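Local coordinates for N6 adenine specific DNA methylase (Encephalitozoon cuniculi, PDB 3Q87), which is the catalytic subunit of the Mtq2-Trm112 complex, which methylates the translation termination factor eRF1 with S-adenosylmethionine as methyl donor, at residues Ile26-Gly31 against Asp69-Ile74; Leu30-Gly35 against Val47-Leu52; Leu102-Ile107 against Lys130-Arg135; Leu121-Ala126 against Tyr157-Glu162. All coordinates share one frame; numbering follows the deposited sequence.

How the contacts relate
Contacts 1 and 2 share L30 and G31 and lie with their centres about 8 Å apart, adjoining at the C-terminal end of strand 26-30, whose backbone is probably hydrogen-bonded to strand 46-51 (D29 N to V48 O, 2.9 Å). Together they hold S-adenosylmethionine: contact 1 takes the adenine edge, contact 2 the ribose hydroxyls. Contacts 3 and 4, about 9 Å apart between centres, touch through V132, which packs on L121 and I159. Contact 4 belongs to the same sheet as contacts 1 and 2 but lies about 17 Å from contact 1, centre to centre. V106, on helix 105-113, reaches back to L70 of the adenine pocket, joining contact 3 to contact 1.

Contact 1 (Ile26-Gly31 against Asp69-Ile74); sequences IVLDLG and DLLCSI. With SAM (S-adenosylmethionine), chain D.
L30 and L28, on strand 26-30, turn their side chains toward the loop 69-74 and meet L71 there. L71 reaches them with one methyl: its CG stands beside the backbone N (chi1 -50°), and this torsion together with an extended chi2 brings CD2 up to both strand leucines. L30 CD2 lies 4.0 Å from L71 CD2, the two side chains crossing at about a right angle. The approach of L28 CD2 to L71 CD2, 3.3 Å, is tighter than ordinary van der Waals contact, so its exact value is doubtful. The other methyl of L28, CD1, lies 4.4 Å from CG1 of I74. L30 CD1 rests near the backbone of L70, 3.7 Å from its O. Branched aliphatic chains suit this buried place, since they bring no polar group to satisfy.

The loop itself is shaped by two overlapping beta turns, and the first presents L70 N to the cofactor: it donates to N1 of S-adenosylmethionine at 2.9 Å, nearly straight at 172°. D69 OD1 accepts from N6 at 2.9 Å and also forms a salt bridge with R109 of helix 105-113. At the strand end G31 O takes the cofactor's amino N at 2.7 Å.

F110 of helix 105-113 covers L30 and L71, T50 of strand 46-51 and F84 of strand 81-84 flank L30, and L9 of the Trm112 partner chain packs on I74.

Contact 2 (Leu30-Gly35 against Val47-Leu52); sequences LGTSTG and VVSTDL. With SAM (S-adenosylmethionine), chain D.
Backbone bonding joins G31 and T32 to T50, whose carbonyl O takes two N-H groups. T32 N gives it an almost straight bond of 2.9 Å (169°), though tilted from the carbonyl plane; G31 N, at 2.8 Å, is bent enough to count as weak. The parallel L30-T50 bridge is at the end of strand 26-30; a type II' turn from T32 to G35 follows and leads to the N-cap of the next helix.

One bond runs from backbone to side chain: S33 N donates to D51 OD1 at 2.7 Å, on the anti side of the carboxylate and somewhat out of its plane. The loop 31-35 corresponds to the glycine-rich first motif of Rossmann-like class I methyltransferases, and D51 is the acidic residue closing the next strand. G31 has a positive phi (67°), and its lack of a side chain leaves the ribose room.

D51 CG lies anti to the backbone N (chi1 -152°), which carries the carboxylate toward S33 N and the ribose. There OD1 accepts from O3' at 2.7 Å and OD2 from O2' at 2.6 Å. The S33 bond helps fix the carboxylate's rotation, as does N53 N on OD2.

Van der Waals contacts pair carbon with oxygen. T32 lays CG2 3.4 Å from T50 O, while its OG1, 3.6 Å from S49 CB, has polar partners in D29 and T38. L30 CD1 sits 3.2 Å from T50 OG1.

Contact 3 (Leu102-Ile107 against Lys130-Arg135); sequences LGREVI and KEVLAR
I107 and V132 mark the closest backbone approach, their CA atoms 8.1 Å apart. Here the start of helix 105-113 meets helix 129-138, the helices that precede and follow strand 118-124 in the chain. That spacing is too wide for backbone contact, so side chains bridge it. I107 and V132, crossing at about a right angle, make an apolar meeting through CG2 of I107 and CG1 of V132, 4.2 Å apart; beta-branched residues place their methyls close to the helix backbones, and V132 also packs on I159 of strand 155-162.

R104 has the largest share of the buried surface. Bends at chi2 (-95°) and at chi3 fold its chain so that CD passes along V132, 3.8 Å from its CG2, and the guanidinium comes to E131. NH1 donates to E131 OE1 at 3.0 Å in a nearly straight salt bridge (164°). The oxygen lies in the guanidinium plane, but the carboxylate is turned 89° against it and is met on its anti side, from well out of its own plane; the pairing is single-ended, not a two-pronged match. NH1 also bonds to N127 O, and NE forms a salt bridge with D108. R135 arrives from the opposite direction, its NE 3.2 Å from R104 NH2; these two donors lie side by side without bonding. D108 and D112 are longer, weaker partners of R135.

The chemistry implies a buried guanidinium whose N-H groups are met by E131, N127 O and D108, the two carboxylates probably balancing its charge, while its aliphatic part completes the apolar surface on V132.

Contact 4 (Leu121-Ala126 against Tyr157-Glu162); sequences LLVIEA and YIIKGE
L121 pairs with I159 across two antiparallel strands of the sheet, where strand 155-162 is inserted between 118-124 and 142-150, as in class I methyltransferases. The pair is hydrogen-bonded both ways: L121 N to I159 O at 2.8 Å, and I159 N to L121 O at 2.7 Å. Their side chains share one sheet face, where V132 of helix 129-138 packs on both.

L122 comes next, opposite I158 in a non-hydrogen-bonded pair. These two point to the other face, against T12 of helix 8-20, and the CA of L122 lies 3.4 Å from Y157 O in a CA-H...O contact. V123 returns to the L121 face and forms a second hydrogen-bonded pair, V123 N to Y157 O at 2.9 Å and Y157 N to V123 O at 2.8 Å. Its CG2 lies 4.4 Å from I159 CD1; in both residues, branching close to the backbone suits a buried strand.

Past I124 the chain leaves the strand. With CG beside the backbone N (chi1 -57°), the Y157 ring swings along the strand edge, past V123 O in its plane, toward E125. There Y157 OH donates to E125 OE1 at 2.9 Å, using the anti lone pair of that oxygen, which also bonds T155 OG1.

Contact 1 (Ile26-Gly31 against Asp69-Ile74)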
# COMPACT_ATOMS: atom_id res chain seq x y z
N ILE B 26 -4.99 3.53 -8.03
CA ILE B 26 -4.75 2.94 -6.72
C ILE B 26 -3.24 3.02 -6.50
O ILE B 26 -2.48 2.45 -7.26
CB ILE B 26 -5.23 1.47 -6.62
CG1 ILE B 26 -6.75 1.40 -6.78
CG2 ILE B 26 -4.85 0.87 -5.26
CD1 ILE B 26 -7.28 -0.06 -6.80
N VAL B 27 -2.82 3.78 -5.50
CA VAL B 27 -1.41 4.10 -5.33
C VAL B 27 -0.91 3.57 -4.00
O VAL B 27 -1.56 3.72 -2.96
CB VAL B 27 -1.14 5.62 -5.35
CG1 VAL B 27 0.36 5.92 -5.20
CG2 VAL B 27 -1.68 6.24 -6.62
N LEU B 28 0.24 2.92 -4.05
CA LEU B 28 0.86 2.44 -2.83
C LEU B 28 1.94 3.44 -2.45
O LEU B 28 2.91 3.60 -3.20
CB LEU B 28 1.49 1.07 -3.07
CG LEU B 28 2.07 0.38 -1.82
CD1 LEU B 28 0.97 -0.18 -0.94
CD2 LEU B 28 3.04 -0.73 -2.23
N ASP B 29 1.76 4.12 -1.32
CA ASP B 29 2.79 4.99 -0.76
C ASP B 29 3.66 4.13 0.15
O ASP B 29 3.33 3.90 1.32
CB ASP B 29 2.16 6.14 0.04
CG ASP B 29 3.19 7.03 0.74
OD1 ASP B 29 4.41 6.91 0.44
OD2 ASP B 29 2.78 7.86 1.60
N LEU B 30 4.75 3.63 -0.40
CA LEU B 30 5.63 2.70 0.30
C LEU B 30 6.63 3.48 1.16
O LEU B 30 7.26 4.40 0.66
CB LEU B 30 6.37 1.87 -0.74
CG LEU B 30 7.25 0.71 -0.31
CD1 LEU B 30 6.44 -0.31 0.44
CD2 LEU B 30 7.89 0.06 -1.55
N GLY B 31 6.79 3.11 2.42
CA GLY B 31 7.61 3.89 3.34
C GLY B 31 6.94 5.24 3.59
O GLY B 31 7.54 6.31 3.47
N ASP B 69 6.84 -5.17 5.28
CA ASP B 69 8.21 -5.13 4.78
C ASP B 69 8.14 -5.09 3.25
O ASP B 69 7.79 -6.08 2.62
CB ASP B 69 8.97 -6.38 5.29
CG ASP B 69 10.48 -6.30 5.05
OD1 ASP B 69 10.94 -5.50 4.21
OD2 ASP B 69 11.20 -7.05 5.73
N LEU B 70 8.42 -3.93 2.67
CA LEU B 70 8.27 -3.74 1.24
C LEU B 70 6.90 -4.25 0.77
O LEU B 70 5.89 -3.82 1.30
CB LEU B 70 9.41 -4.40 0.47
CG LEU B 70 10.83 -3.85 0.72
CD1 LEU B 70 11.82 -4.55 -0.21
CD2 LEU B 70 10.91 -2.35 0.53
N LEU B 71 6.88 -5.20 -0.17
CA LEU B 71 5.66 -5.56 -0.89
C LEU B 71 5.13 -6.98 -0.65
O LEU B 71 4.11 -7.35 -1.23
CB LEU B 71 5.87 -5.35 -2.40
CG LEU B 71 6.45 -4.00 -2.84
CD1 LEU B 71 6.98 -4.07 -4.28
CD2 LEU B 71 5.43 -2.91 -2.72
N CYS B 72 5.81 -7.75 0.20
CA CYS B 72 5.49 -9.16 0.41
C CYS B 72 4.03 -9.44 0.73
O CYS B 72 3.48 -10.46 0.32
CB CYS B 72 6.36 -9.76 1.53
SG CYS B 72 8.11 -9.29 1.48
N SER B 73 3.42 -8.53 1.48
CA SER B 73 2.03 -8.71 1.90
C SER B 73 1.06 -7.91 1.02
O SER B 73 -0.13 -7.79 1.32
CB SER B 73 1.88 -8.28 3.35
OG SER B 73 2.23 -6.91 3.50
N ILE B 74 1.58 -7.38 -0.08
CA ILE B 74 0.78 -6.61 -1.01
C ILE B 74 0.53 -7.38 -2.29
O ILE B 74 1.46 -7.91 -2.90
CB ILE B 74 1.46 -5.24 -1.37
CG1 ILE B 74 1.75 -4.43 -0.10
CG2 ILE B 74 0.57 -4.43 -2.33
CD1 ILE B 74 0.50 -4.21 0.80
N SAM D . 7.75 8.89 2.69
CA SAM D . 8.51 9.60 3.73
C SAM D . 9.05 10.91 3.15
O SAM D . 9.35 11.87 3.86
OXT SAM D . 9.21 11.05 1.94
CB SAM D . 9.60 8.76 4.44
CG SAM D . 10.89 8.31 3.70
SD SAM D . 12.23 7.53 4.70
CE SAM D . 13.73 8.04 3.82
C5' SAM D . 12.15 5.78 4.23
C4' SAM D . 10.94 5.15 4.90
O4' SAM D . 10.90 3.77 4.58
C3' SAM D . 10.99 5.25 6.42
O3' SAM D . 9.73 5.71 6.87
C2' SAM D . 11.23 3.83 6.89
O2' SAM D . 10.60 3.53 8.12
C1' SAM D . 10.62 3.04 5.76
N9 SAM D . 11.21 1.72 5.59
C8 SAM D . 12.49 1.30 5.85
N7 SAM D . 12.56 -0.01 5.51
C5 SAM D . 11.35 -0.40 5.03
C6 SAM D . 10.85 -1.59 4.53
N6 SAM D . 11.65 -2.66 4.47
N1 SAM D . 9.54 -1.68 4.11
C2 SAM D . 8.70 -0.58 4.16
N3 SAM D . 9.20 0.61 4.65
C4 SAM D . 10.48 0.69 5.07

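Contact 2 (Leu30-Gly35 against Val47-Leu52)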
# COMPACT_ATOMS: atom_id res chain seq x y z
N LEU B 30 4.75 3.63 -0.40
CA LEU B 30 5.63 2.70 0.30
C LEU B 30 6.63 3.48 1.16
O LEU B 30 7.26 4.40 0.66
CB LEU B 30 6.37 1.87 -0.74
CG LEU B 30 7.25 0.71 -0.31
CD1 LEU B 30 6.44 -0.31 0.44
CD2 LEU B 30 7.89 0.06 -1.55
N GLY B 31 6.79 3.11 2.42
CA GLY B 31 7.61 3.89 3.34
C GLY B 31 6.94 5.24 3.59
O GLY B 31 7.54 6.31 3.47
N THR B 32 5.67 5.18 3.96
CA THR B 32 4.85 6.37 4.09
C THR B 32 5.30 7.24 5.24
O THR B 32 5.04 8.44 5.25
CB THR B 32 3.36 6.01 4.31
OG1 THR B 32 2.59 7.20 4.43
CG2 THR B 32 3.19 5.18 5.57
N SER B 33 5.97 6.63 6.22
CA SER B 33 6.31 7.33 7.47
C SER B 33 5.05 7.94 8.11
O SER B 33 4.10 7.20 8.40
CB SER B 33 7.40 8.36 7.24
OG SER B 33 7.90 8.85 8.49
N THR B 34 5.01 9.25 8.32
CA THR B 34 3.79 9.88 8.86
C THR B 34 2.81 10.44 7.81
O THR B 34 1.83 11.11 8.15
CB THR B 34 4.10 10.99 9.94
OG1 THR B 34 4.98 11.97 9.39
CG2 THR B 34 4.74 10.38 11.19
N GLY B 35 3.08 10.16 6.53
CA GLY B 35 2.07 10.31 5.49
C GLY B 35 1.98 11.64 4.77
O GLY B 35 0.95 11.96 4.19
N VAL B 47 -5.30 5.57 -1.86
CA VAL B 47 -3.94 5.30 -1.41
C VAL B 47 -3.90 4.25 -0.31
O VAL B 47 -4.66 4.32 0.64
CB VAL B 47 -3.28 6.59 -0.86
CG1 VAL B 47 -1.82 6.31 -0.47
CG2 VAL B 47 -3.37 7.74 -1.89
N VAL B 48 -3.02 3.28 -0.47
CA VAL B 48 -2.65 2.40 0.62
C VAL B 48 -1.27 2.83 1.09
O VAL B 48 -0.38 3.00 0.28
CB VAL B 48 -2.62 0.93 0.17
CG1 VAL B 48 -2.24 0.02 1.36
CG2 VAL B 48 -3.99 0.55 -0.37
N SER B 49 -1.10 3.04 2.39
CA SER B 49 0.17 3.54 2.90
C SER B 49 0.82 2.53 3.84
O SER B 49 0.18 2.05 4.78
CB SER B 49 -0.06 4.87 3.61
OG SER B 49 -0.85 5.71 2.79
N THR B 50 2.08 2.20 3.57
CA THR B 50 2.76 1.15 4.33
C THR B 50 4.11 1.62 4.86
O THR B 50 4.74 2.48 4.27
CB THR B 50 3.01 -0.13 3.48
OG1 THR B 50 4.11 0.09 2.59
CG2 THR B 50 1.76 -0.52 2.69
N ASP B 51 4.53 1.04 5.98
CA ASP B 51 5.84 1.33 6.55
C ASP B 51 6.24 0.18 7.47
O ASP B 51 5.40 -0.54 8.00
CB ASP B 51 5.84 2.65 7.33
CG ASP B 51 7.21 3.32 7.36
OD1 ASP B 51 7.37 4.37 6.73
OD2 ASP B 51 8.14 2.76 7.98
N LEU B 52 7.55 -0.01 7.61
CA LEU B 52 8.08 -0.98 8.56
C LEU B 52 8.02 -0.41 9.97
O LEU B 52 7.96 -1.15 10.95
CB LEU B 52 9.53 -1.30 8.19
CG LEU B 52 10.21 -2.46 8.92
CD1 LEU B 52 9.43 -3.75 8.63
CD2 LEU B 52 11.66 -2.58 8.45
N SAM D . 7.75 8.89 2.69
CA SAM D . 8.51 9.60 3.73
C SAM D . 9.05 10.91 3.15
O SAM D . 9.35 11.87 3.86
OXT SAM D . 9.21 11.05 1.94
CB SAM D . 9.60 8.76 4.44
CG SAM D . 10.89 8.31 3.70
SD SAM D . 12.23 7.53 4.70
CE SAM D . 13.73 8.04 3.82
C5' SAM D . 12.15 5.78 4.23
C4' SAM D . 10.94 5.15 4.90
O4' SAM D . 10.90 3.77 4.58
C3' SAM D . 10.99 5.25 6.42
O3' SAM D . 9.73 5.71 6.87
C2' SAM D . 11.23 3.83 6.89
O2' SAM D . 10.60 3.53 8.12
C1' SAM D . 10.62 3.04 5.76
N9 SAM D . 11.21 1.72 5.59
C8 SAM D . 12.49 1.30 5.85
N7 SAM D . 12.56 -0.01 5.51
C5 SAM D . 11.35 -0.40 5.03
C6 SAM D . 10.85 -1.59 4.53
N6 SAM D . 11.65 -2.66 4.47
N1 SAM D . 9.54 -1.68 4.11
C2 SAM D . 8.70 -0.58 4.16
N3 SAM D . 9.20 0.61 4.65
C4 SAM D . 10.48 0.69 5.07

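Contact 3 (Leu102-Ile107 against Lys130-Arg135)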
# COMPACT_ATOMS: atom_id res chain seq x y z
N LEU B 102 26.44 0.88 -0.25
CA LEU B 102 26.06 1.82 -1.30
C LEU B 102 24.73 2.53 -1.01
O LEU B 102 24.22 3.27 -1.85
CB LEU B 102 25.98 1.12 -2.66
CG LEU B 102 27.09 1.26 -3.71
CD1 LEU B 102 27.79 2.62 -3.64
CD2 LEU B 102 28.10 0.15 -3.62
N GLY B 103 24.18 2.31 0.19
CA GLY B 103 22.84 2.77 0.52
C GLY B 103 21.77 2.11 -0.33
O GLY B 103 20.63 2.61 -0.42
N ARG B 104 22.12 0.97 -0.92
CA ARG B 104 21.34 0.35 -1.99
C ARG B 104 20.61 -0.94 -1.63
O ARG B 104 19.84 -1.48 -2.44
CB ARG B 104 22.24 0.08 -3.19
CG ARG B 104 22.46 1.28 -4.08
CD ARG B 104 21.48 1.25 -5.22
NE ARG B 104 21.61 -0.02 -5.94
CZ ARG B 104 22.54 -0.28 -6.84
NH1 ARG B 104 23.44 0.65 -7.16
NH2 ARG B 104 22.59 -1.46 -7.43
N GLU B 105 20.83 -1.45 -0.43
CA GLU B 105 20.28 -2.75 -0.07
C GLU B 105 18.75 -2.83 -0.11
O GLU B 105 18.20 -3.83 -0.57
CB GLU B 105 20.85 -3.23 1.27
CG GLU B 105 22.37 -3.43 1.19
CD GLU B 105 22.95 -4.17 2.39
OE1 GLU B 105 22.21 -4.95 3.03
OE2 GLU B 105 24.15 -3.97 2.70
N VAL B 106 18.06 -1.80 0.37
CA VAL B 106 16.60 -1.83 0.33
C VAL B 106 16.11 -1.51 -1.08
O VAL B 106 15.20 -2.16 -1.60
CB VAL B 106 15.95 -0.88 1.38
CG1 VAL B 106 14.42 -1.06 1.39
CG2 VAL B 106 16.49 -1.17 2.76
N ILE B 107 16.74 -0.52 -1.70
CA ILE B 107 16.41 -0.17 -3.08
C ILE B 107 16.47 -1.41 -3.98
O ILE B 107 15.56 -1.66 -4.77
CB ILE B 107 17.38 0.90 -3.62
CG1 ILE B 107 17.08 2.25 -2.97
CG2 ILE B 107 17.31 0.98 -5.16
CD1 ILE B 107 18.27 3.21 -2.98
N LYS B 130 22.53 5.24 -12.02
CA LYS B 130 22.60 4.53 -13.28
C LYS B 130 22.48 3.02 -13.10
O LYS B 130 21.85 2.35 -13.90
CB LYS B 130 23.90 4.87 -14.02
CG LYS B 130 23.93 6.29 -14.54
CD LYS B 130 25.12 6.53 -15.45
CE LYS B 130 25.12 7.96 -15.97
NZ LYS B 130 26.06 8.12 -17.12
N GLU B 131 23.09 2.49 -12.04
CA GLU B 131 22.92 1.07 -11.73
C GLU B 131 21.46 0.77 -11.36
O GLU B 131 20.96 -0.32 -11.64
CB GLU B 131 23.86 0.65 -10.60
CG GLU B 131 25.33 0.73 -10.95
CD GLU B 131 26.23 0.24 -9.83
OE1 GLU B 131 25.71 -0.26 -8.81
OE2 GLU B 131 27.47 0.37 -9.97
N VAL B 132 20.79 1.73 -10.74
CA VAL B 132 19.39 1.56 -10.40
C VAL B 132 18.55 1.53 -11.68
O VAL B 132 17.72 0.65 -11.86
CB VAL B 132 18.86 2.67 -9.45
CG1 VAL B 132 17.38 2.42 -9.09
CG2 VAL B 132 19.72 2.76 -8.18
N LEU B 133 18.77 2.49 -12.57
CA LEU B 133 18.09 2.49 -13.85
C LEU B 133 18.27 1.17 -14.59
O LEU B 133 17.31 0.59 -15.10
CB LEU B 133 18.60 3.63 -14.72
CG LEU B 133 18.26 5.02 -14.24
CD1 LEU B 133 18.97 6.04 -15.11
CD2 LEU B 133 16.74 5.21 -14.27
N ALA B 134 19.51 0.70 -14.64
CA ALA B 134 19.82 -0.55 -15.31
C ALA B 134 19.04 -1.72 -14.72
O ALA B 134 18.45 -2.53 -15.46
CB ALA B 134 21.33 -0.81 -15.25
N ARG B 135 19.03 -1.82 -13.40
CA ARG B 135 18.34 -2.93 -12.75
C ARG B 135 16.86 -2.91 -13.06
O ARG B 135 16.23 -3.95 -13.21
CB ARG B 135 18.56 -2.91 -11.24
CG ARG B 135 19.85 -3.56 -10.79
CD ARG B 135 19.94 -3.58 -9.29
NE ARG B 135 21.23 -4.03 -8.81
CZ ARG B 135 21.42 -5.10 -8.04
NH1 ARG B 135 20.39 -5.83 -7.66
NH2 ARG B 135 22.64 -5.42 -7.66

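Contact 4 (Leu121-Ala126 against Tyr157-Glu162)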
# COMPACT_ATOMS: atom_id res chain seq x y z
N LEU B 121 10.51 6.44 -7.89
CA LEU B 121 11.50 6.07 -6.88
C LEU B 121 12.50 7.21 -6.68
O LEU B 121 12.96 7.79 -7.64
CB LEU B 121 12.24 4.80 -7.31
CG LEU B 121 13.39 4.32 -6.43
CD1 LEU B 121 12.87 3.84 -5.06
CD2 LEU B 121 14.14 3.19 -7.13
N LEU B 122 12.82 7.51 -5.43
CA LEU B 122 13.82 8.53 -5.14
C LEU B 122 15.14 7.87 -4.79
O LEU B 122 15.18 6.89 -4.05
CB LEU B 122 13.38 9.46 -4.00
CG LEU B 122 14.37 10.59 -3.65
CD1 LEU B 122 13.63 11.75 -3.01
CD2 LEU B 122 15.50 10.12 -2.73
N VAL B 123 16.22 8.42 -5.32
CA VAL B 123 17.54 7.89 -5.08
C VAL B 123 18.49 9.08 -4.93
O VAL B 123 18.15 10.18 -5.33
CB VAL B 123 17.97 6.99 -6.26
CG1 VAL B 123 19.45 6.80 -6.25
CG2 VAL B 123 17.24 5.64 -6.20
N ILE B 124 19.65 8.88 -4.33
CA ILE B 124 20.66 9.94 -4.29
C ILE B 124 21.91 9.53 -5.08
O ILE B 124 22.07 8.37 -5.43
CB ILE B 124 21.04 10.32 -2.84
CG1 ILE B 124 21.65 9.12 -2.11
CG2 ILE B 124 19.82 10.87 -2.10
CD1 ILE B 124 22.26 9.49 -0.77
N GLU B 125 22.78 10.49 -5.36
CA GLU B 125 23.94 10.24 -6.20
C GLU B 125 24.77 9.07 -5.69
O GLU B 125 25.27 8.25 -6.47
CB GLU B 125 24.81 11.50 -6.30
CG GLU B 125 25.80 11.51 -7.45
CD GLU B 125 26.36 12.90 -7.69
OE1 GLU B 125 25.69 13.71 -8.38
OE2 GLU B 125 27.47 13.19 -7.20
N ALA B 126 24.89 8.96 -4.37
CA ALA B 126 25.70 7.90 -3.78
C ALA B 126 25.17 6.49 -4.06
O ALA B 126 25.93 5.52 -4.01
CB ALA B 126 25.88 8.14 -2.29
N TYR B 157 17.70 12.22 -7.13
CA TYR B 157 17.17 11.79 -8.42
C TYR B 157 15.82 11.11 -8.28
O TYR B 157 15.66 10.15 -7.52
CB TYR B 157 18.14 10.84 -9.11
CG TYR B 157 19.53 11.41 -9.31
CD1 TYR B 157 19.96 11.82 -10.57
CD2 TYR B 157 20.41 11.56 -8.25
CE1 TYR B 157 21.23 12.35 -10.77
CE2 TYR B 157 21.68 12.09 -8.43
CZ TYR B 157 22.08 12.48 -9.69
OH TYR B 157 23.34 13.00 -9.88
N ILE B 158 14.83 11.60 -9.02
CA ILE B 158 13.53 10.96 -9.03
C ILE B 158 13.35 10.12 -10.28
O ILE B 158 13.30 10.62 -11.40
CB ILE B 158 12.41 11.99 -8.92
CG1 ILE B 158 12.51 12.69 -7.56
CG2 ILE B 158 11.05 11.31 -9.12
CD1 ILE B 158 11.66 13.91 -7.47
N ILE B 159 13.29 8.81 -10.07
CA ILE B 159 13.17 7.87 -11.16
C ILE B 159 11.71 7.52 -11.43
O ILE B 159 10.97 7.18 -10.51
CB ILE B 159 13.96 6.61 -10.86
CG1 ILE B 159 15.43 6.96 -10.69
CG2 ILE B 159 13.82 5.59 -11.97
CD1 ILE B 159 16.33 5.74 -10.55
N LYS B 160 11.29 7.63 -12.69
CA LYS B 160 9.97 7.15 -13.08
C LYS B 160 10.13 5.88 -13.90
O LYS B 160 10.92 5.84 -14.84
CB LYS B 160 9.20 8.19 -13.88
CG LYS B 160 7.89 7.64 -14.43
CD LYS B 160 7.03 8.71 -15.09
CE LYS B 160 5.76 8.09 -15.66
NZ LYS B 160 4.91 9.11 -16.33
N GLY B 161 9.41 4.83 -13.51
CA GLY B 161 9.50 3.56 -14.20
C GLY B 161 8.15 3.14 -14.71
O GLY B 161 7.14 3.29 -14.01
N GLU B 162 8.11 2.62 -15.92
CA GLU B 162 6.84 2.19 -16.50
C GLU B 162 7.01 0.97 -17.38
O GLU B 162 7.94 0.89 -18.17
CB GLU B 162 6.17 3.33 -17.27
CG GLU B 162 4.70 3.05 -17.57
CD GLU B 162 3.98 4.21 -18.23
OE1 GLU B 162 4.59 5.28 -18.39
OE2 GLU B 162 2.79 4.03 -18.60